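Local coordinates for aerolysin-like protein (Bombina maxima, PDB 6LH8) that is an aerolysin-like toxin protein that probably forms, or regulates the formation of, pores in membranes, at residues A[23-28]-A[37-42]; A[109-114]-A[149-154]. One frame throughout, in Å; residues are numbered along the deposited sequence.

Interaction 1. Residues A[23-28]-A[37-42]; sequences DEMVAS and FYLKER
Ala27 and Phe37 have the nearest CA atoms of the two segments, 7.9 Å apart, too far for strand pairing. Residues 23-28 end a strand and 37-40 is the loop leading into strand 41-53, a surface contact whose gap is bridged by side chains, one of them reaching a backbone carbonyl. At one end Arg42, long enough to span the gap, grips the short acid Asp23 in a salt bridge: NH1 (2.7 Å) and NH2 (3.1 Å) both donate end-on to OD2, on its anti side and from opposite faces of the carboxylate plane. The carboxylate and guanidinium planes stand 84° apart, yet OD2 stays in the plane of the guanidinium. NH1 also makes a weak hydrogen bond to Met25 SD.

Methionine suits the middle, being long, flexible and able to serve both polar and apolar neighbours. Met25 bends at its last torsion (chi3 78°), which brings its CE to 4.1 Å from Leu39 CD1, while SD lies at the edge of the Phe37 ring in a Met-aromatic contact. At the other end, Tyr38 carries its OH on a rigid ring and donates to Val26 O at 2.6 Å; the methyl CB of Ala27, small enough to fit, lies 3.2 Å from Tyr38 OH.

Strand 110-130 flanks strand 4-28, binding Asp23, Met25 and Ala27 through backbone hydrogen bonds. Phe37, buried, packs against Leu111 of that strand and against Met101.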
# COMPACT_ATOMS: atom_id res chain seq x y z
N ASP A 23 -16.32 2.08 1.62
CA ASP A 23 -17.52 2.70 2.17
C ASP A 23 -18.55 2.84 1.05
O ASP A 23 -18.22 2.70 -0.13
CB ASP A 23 -17.23 4.08 2.80
CG ASP A 23 -18.31 4.51 3.78
OD1 ASP A 23 -19.18 3.69 4.12
OD2 ASP A 23 -18.28 5.67 4.24
N GLU A 24 -19.79 3.13 1.45
CA GLU A 24 -20.85 3.56 0.55
C GLU A 24 -21.54 4.79 1.13
O GLU A 24 -21.65 4.94 2.35
CB GLU A 24 -21.88 2.45 0.31
CG GLU A 24 -22.61 1.99 1.56
CD GLU A 24 -23.79 1.07 1.25
OE1 GLU A 24 -23.76 0.40 0.20
OE2 GLU A 24 -24.73 1.03 2.07
N MET A 25 -21.99 5.68 0.24
CA MET A 25 -22.78 6.85 0.62
C MET A 25 -24.02 6.90 -0.27
O MET A 25 -23.89 6.85 -1.49
CB MET A 25 -21.97 8.15 0.47
CG MET A 25 -20.60 8.15 1.14
SD MET A 25 -19.56 9.58 0.71
CE MET A 25 -20.28 10.84 1.77
N VAL A 26 -25.21 7.01 0.34
CA VAL A 26 -26.45 6.96 -0.43
C VAL A 26 -27.28 8.23 -0.22
O VAL A 26 -27.25 8.84 0.86
CB VAL A 26 -27.28 5.71 -0.08
CG1 VAL A 26 -27.95 5.85 1.28
CG2 VAL A 26 -28.31 5.44 -1.16
N ALA A 27 -28.01 8.63 -1.26
CA ALA A 27 -28.89 9.80 -1.21
C ALA A 27 -29.99 9.67 -2.26
O ALA A 27 -29.79 9.04 -3.30
CB ALA A 27 -28.10 11.10 -1.42
N SER A 28 -31.14 10.31 -1.99
CA SER A 28 -32.32 10.23 -2.84
C SER A 28 -32.89 11.62 -3.11
O SER A 28 -32.80 12.52 -2.26
CB SER A 28 -33.41 9.34 -2.22
OG SER A 28 -32.97 8.00 -2.11
N PHE A 37 -24.88 17.35 -3.07
CA PHE A 37 -24.41 16.22 -2.30
C PHE A 37 -23.77 16.69 -0.99
O PHE A 37 -23.40 17.85 -0.84
CB PHE A 37 -23.42 15.41 -3.13
CG PHE A 37 -23.14 14.03 -2.59
CD1 PHE A 37 -24.16 13.11 -2.44
CD2 PHE A 37 -21.85 13.66 -2.24
CE1 PHE A 37 -23.90 11.84 -1.96
CE2 PHE A 37 -21.59 12.40 -1.75
CZ PHE A 37 -22.61 11.49 -1.61
N TYR A 38 -23.64 15.75 -0.05
CA TYR A 38 -23.16 16.08 1.29
C TYR A 38 -21.77 16.71 1.26
O TYR A 38 -21.50 17.69 1.97
CB TYR A 38 -23.13 14.84 2.18
CG TYR A 38 -24.30 13.88 2.04
CD1 TYR A 38 -25.51 14.13 2.69
CD2 TYR A 38 -24.19 12.71 1.29
CE1 TYR A 38 -26.58 13.25 2.59
CE2 TYR A 38 -25.26 11.82 1.18
CZ TYR A 38 -26.45 12.09 1.84
OH TYR A 38 -27.51 11.22 1.74
N LEU A 39 -20.86 16.15 0.46
CA LEU A 39 -19.46 16.58 0.45
C LEU A 39 -19.01 16.78 -0.98
O LEU A 39 -19.44 16.07 -1.90
CB LEU A 39 -18.52 15.55 1.12
CG LEU A 39 -18.47 15.27 2.62
CD1 LEU A 39 -19.76 14.65 3.13
CD2 LEU A 39 -17.30 14.35 2.91
N LYS A 40 -18.10 17.74 -1.16
CA LYS A 40 -17.48 17.94 -2.47
C LYS A 40 -16.40 16.90 -2.73
O LYS A 40 -16.26 16.41 -3.85
CB LYS A 40 -16.89 19.34 -2.56
CG LYS A 40 -17.94 20.45 -2.54
CD LYS A 40 -17.84 21.32 -3.79
CE LYS A 40 -19.07 22.19 -3.95
NZ LYS A 40 -19.24 23.07 -2.76
N GLU A 41 -15.60 16.59 -1.71
CA GLU A 41 -14.52 15.63 -1.82
C GLU A 41 -14.44 14.87 -0.51
O GLU A 41 -14.81 15.38 0.54
CB GLU A 41 -13.17 16.30 -2.08
CG GLU A 41 -13.13 17.25 -3.25
CD GLU A 41 -11.94 18.16 -3.19
OE1 GLU A 41 -11.76 18.85 -2.16
OE2 GLU A 41 -11.17 18.18 -4.18
N ARG A 42 -13.96 13.63 -0.59
CA ARG A 42 -13.65 12.86 0.61
C ARG A 42 -12.14 12.62 0.66
O ARG A 42 -11.50 12.46 -0.38
CB ARG A 42 -14.39 11.53 0.64
CG ARG A 42 -14.88 11.20 2.02
CD ARG A 42 -15.89 10.08 2.03
NE ARG A 42 -15.48 9.14 3.05
CZ ARG A 42 -16.19 8.09 3.44
NH1 ARG A 42 -17.37 7.84 2.88
NH2 ARG A 42 -15.70 7.31 4.38

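Interaction 2. Residues A[109-114]-A[149-154]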
# COMPACT_ATOMS: atom_id res chain seq x y z
N THR A 109 -34.06 10.77 -8.51
CA THR A 109 -32.89 9.90 -8.48
C THR A 109 -32.57 9.47 -7.06
O THR A 109 -32.64 10.27 -6.12
CB THR A 109 -31.65 10.60 -9.09
OG1 THR A 109 -31.93 10.99 -10.45
CG2 THR A 109 -30.43 9.68 -9.09
N LYS A 110 -32.22 8.19 -6.90
CA LYS A 110 -31.48 7.70 -5.74
C LYS A 110 -30.04 7.46 -6.17
O LYS A 110 -29.78 6.79 -7.18
CB LYS A 110 -32.08 6.40 -5.19
CG LYS A 110 -31.34 5.86 -3.97
CD LYS A 110 -32.03 4.62 -3.41
CE LYS A 110 -31.43 4.19 -2.09
NZ LYS A 110 -32.37 4.35 -0.94
N LEU A 111 -29.10 8.04 -5.43
CA LEU A 111 -27.69 8.04 -5.80
C LEU A 111 -26.90 7.24 -4.78
O LEU A 111 -27.05 7.44 -3.57
CB LEU A 111 -27.16 9.48 -5.87
CG LEU A 111 -25.69 9.69 -6.22
CD1 LEU A 111 -25.54 10.88 -7.16
CD2 LEU A 111 -24.88 9.91 -4.95
N ILE A 112 -26.06 6.33 -5.27
CA ILE A 112 -25.17 5.53 -4.44
C ILE A 112 -23.74 5.77 -4.92
O ILE A 112 -23.45 5.61 -6.11
CB ILE A 112 -25.51 4.03 -4.52
CG1 ILE A 112 -27.02 3.81 -4.33
CG2 ILE A 112 -24.72 3.25 -3.49
CD1 ILE A 112 -27.76 3.54 -5.62
N VAL A 113 -22.87 6.16 -4.00
CA VAL A 113 -21.43 6.19 -4.24
C VAL A 113 -20.82 4.98 -3.55
O VAL A 113 -20.93 4.84 -2.33
CB VAL A 113 -20.78 7.48 -3.73
CG1 VAL A 113 -19.39 7.62 -4.32
CG2 VAL A 113 -21.63 8.70 -4.05
N ILE A 114 -20.15 4.12 -4.32
CA ILE A 114 -19.44 2.96 -3.81
C ILE A 114 -17.95 3.26 -3.94
O ILE A 114 -17.47 3.53 -5.05
CB ILE A 114 -19.79 1.67 -4.58
CG1 ILE A 114 -21.30 1.45 -4.58
CG2 ILE A 114 -19.02 0.47 -3.98
CD1 ILE A 114 -21.87 1.05 -3.25
N ALA A 149 -14.42 5.92 -7.00
CA ALA A 149 -15.80 6.22 -6.64
C ALA A 149 -16.70 5.83 -7.81
O ALA A 149 -16.57 6.39 -8.90
CB ALA A 149 -15.99 7.70 -6.30
N GLU A 150 -17.60 4.88 -7.58
CA GLU A 150 -18.60 4.49 -8.57
C GLU A 150 -19.93 5.10 -8.16
O GLU A 150 -20.41 4.85 -7.05
CB GLU A 150 -18.70 2.97 -8.69
CG GLU A 150 -19.72 2.51 -9.73
CD GLU A 150 -19.87 1.01 -9.79
OE1 GLU A 150 -19.85 0.36 -8.73
OE2 GLU A 150 -20.03 0.47 -10.92
N VAL A 151 -20.51 5.92 -9.04
CA VAL A 151 -21.77 6.59 -8.76
C VAL A 151 -22.85 5.90 -9.58
O VAL A 151 -22.76 5.84 -10.81
CB VAL A 151 -21.71 8.09 -9.07
CG1 VAL A 151 -23.07 8.74 -8.82
CG2 VAL A 151 -20.64 8.76 -8.21
N ASN A 152 -23.86 5.37 -8.90
CA ASN A 152 -24.98 4.70 -9.55
C ASN A 152 -26.24 5.51 -9.28
O ASN A 152 -26.49 5.91 -8.14
CB ASN A 152 -25.14 3.27 -9.04
CG ASN A 152 -23.90 2.43 -9.28
OD1 ASN A 152 -23.26 2.54 -10.32
ND2 ASN A 152 -23.56 1.59 -8.31
N THR A 153 -27.01 5.75 -10.34
CA THR A 153 -28.28 6.47 -10.24
C THR A 153 -29.42 5.47 -10.40
O THR A 153 -29.44 4.70 -11.37
CB THR A 153 -28.37 7.58 -11.29
OG1 THR A 153 -28.05 7.05 -12.59
CG2 THR A 153 -27.40 8.70 -10.96
N GLU A 154 -30.34 5.48 -9.44
CA GLU A 154 -31.45 4.53 -9.32
C GLU A 154 -32.78 5.26 -9.46
O GLU A 154 -32.80 6.50 -9.57
CB GLU A 154 -31.37 3.81 -7.97
CG GLU A 154 -31.47 2.30 -8.05
CD GLU A 154 -30.86 1.62 -6.85
OE1 GLU A 154 -29.83 0.93 -7.03
OE2 GLU A 154 -31.40 1.75 -5.73
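Leu111 and Val151 meet across the two strands on the face that also carries Val113 and Thr153. Leu111 sends CD1 to Val151 CG1, 3.7 Å away, in a diagonal contact between branched side chains; its chi1 of 179° helps by placing CG opposite the backbone N. Val113 faces Val151 directly as a non-hydrogen-bonded pair, and its CG1 branch also reaches Ala149 CB at 3.9 Å. Beta-branched valines suit such extended backbone, and the small alanine lets the Val113 branch settle beside it. Where strand 110-130 begins and strand 133-154 ends, the methyl CG2 of Thr109 rests on CB and CG2 of Thr153, while Thr109 OG1 turns to the backbone of Pro107.

The other face, with Lys110, Ile112, Ile114, Glu150, Asn152 and Glu154, mixes apolar and polar groups, as fits its partial exposure. Lys110 and Glu154 run side by side in the same direction, with Lys110 CD 3.7 Å from Glu154 OE2. Their charged ends are 5.5 Å apart, NZ to OE2, too far for a salt bridge, though a weak attraction is possible. Glu154 also slants over Ile112, whose CD1 lies 3.6 Å from OE1: the aliphatic tip packs against the carboxylate.

Beneath these side chains the strands are antiparallel, their directions 162° apart. Six backbone hydrogen bonds join Lys110 to Glu154, Ile112 to Asn152 and Ile114 to Glu150. The bond from Lys110 N to Glu154 O is the longest at 3.2 Å, its donor standing well above the carbonyl plane.

This is the open end of the hairpin formed by strands 110-130 and 133-154. Strand 4-28 adjoins 110-130 on its other edge, and Phe37 and Pro102 pack on the Val113 face.

Both segments of interaction 1 precede both segments of interaction 2 in the sequence, yet their centres lie only 9 Å apart. Strand 4-28 of the first and strand 110-130 of the second are neighbours in the five-stranded antiparallel sheet, and probable backbone hydrogen bonds join them directly, from Leu111 N to Ala27 O and from Val113 N to Met25 O. Strands 133-154 and 41-53 are neighbours too, so the order 4-28, 110-130, 133-154, 41-53 unites all four partners. Interaction 2 is thus sheet pairing, whereas interaction 1 links an outermost strand by side chains to the approach to strand 41-53. Together they gather a local contact and a long-range hairpin pairing at the same end of this elongated, strand-rich molecule.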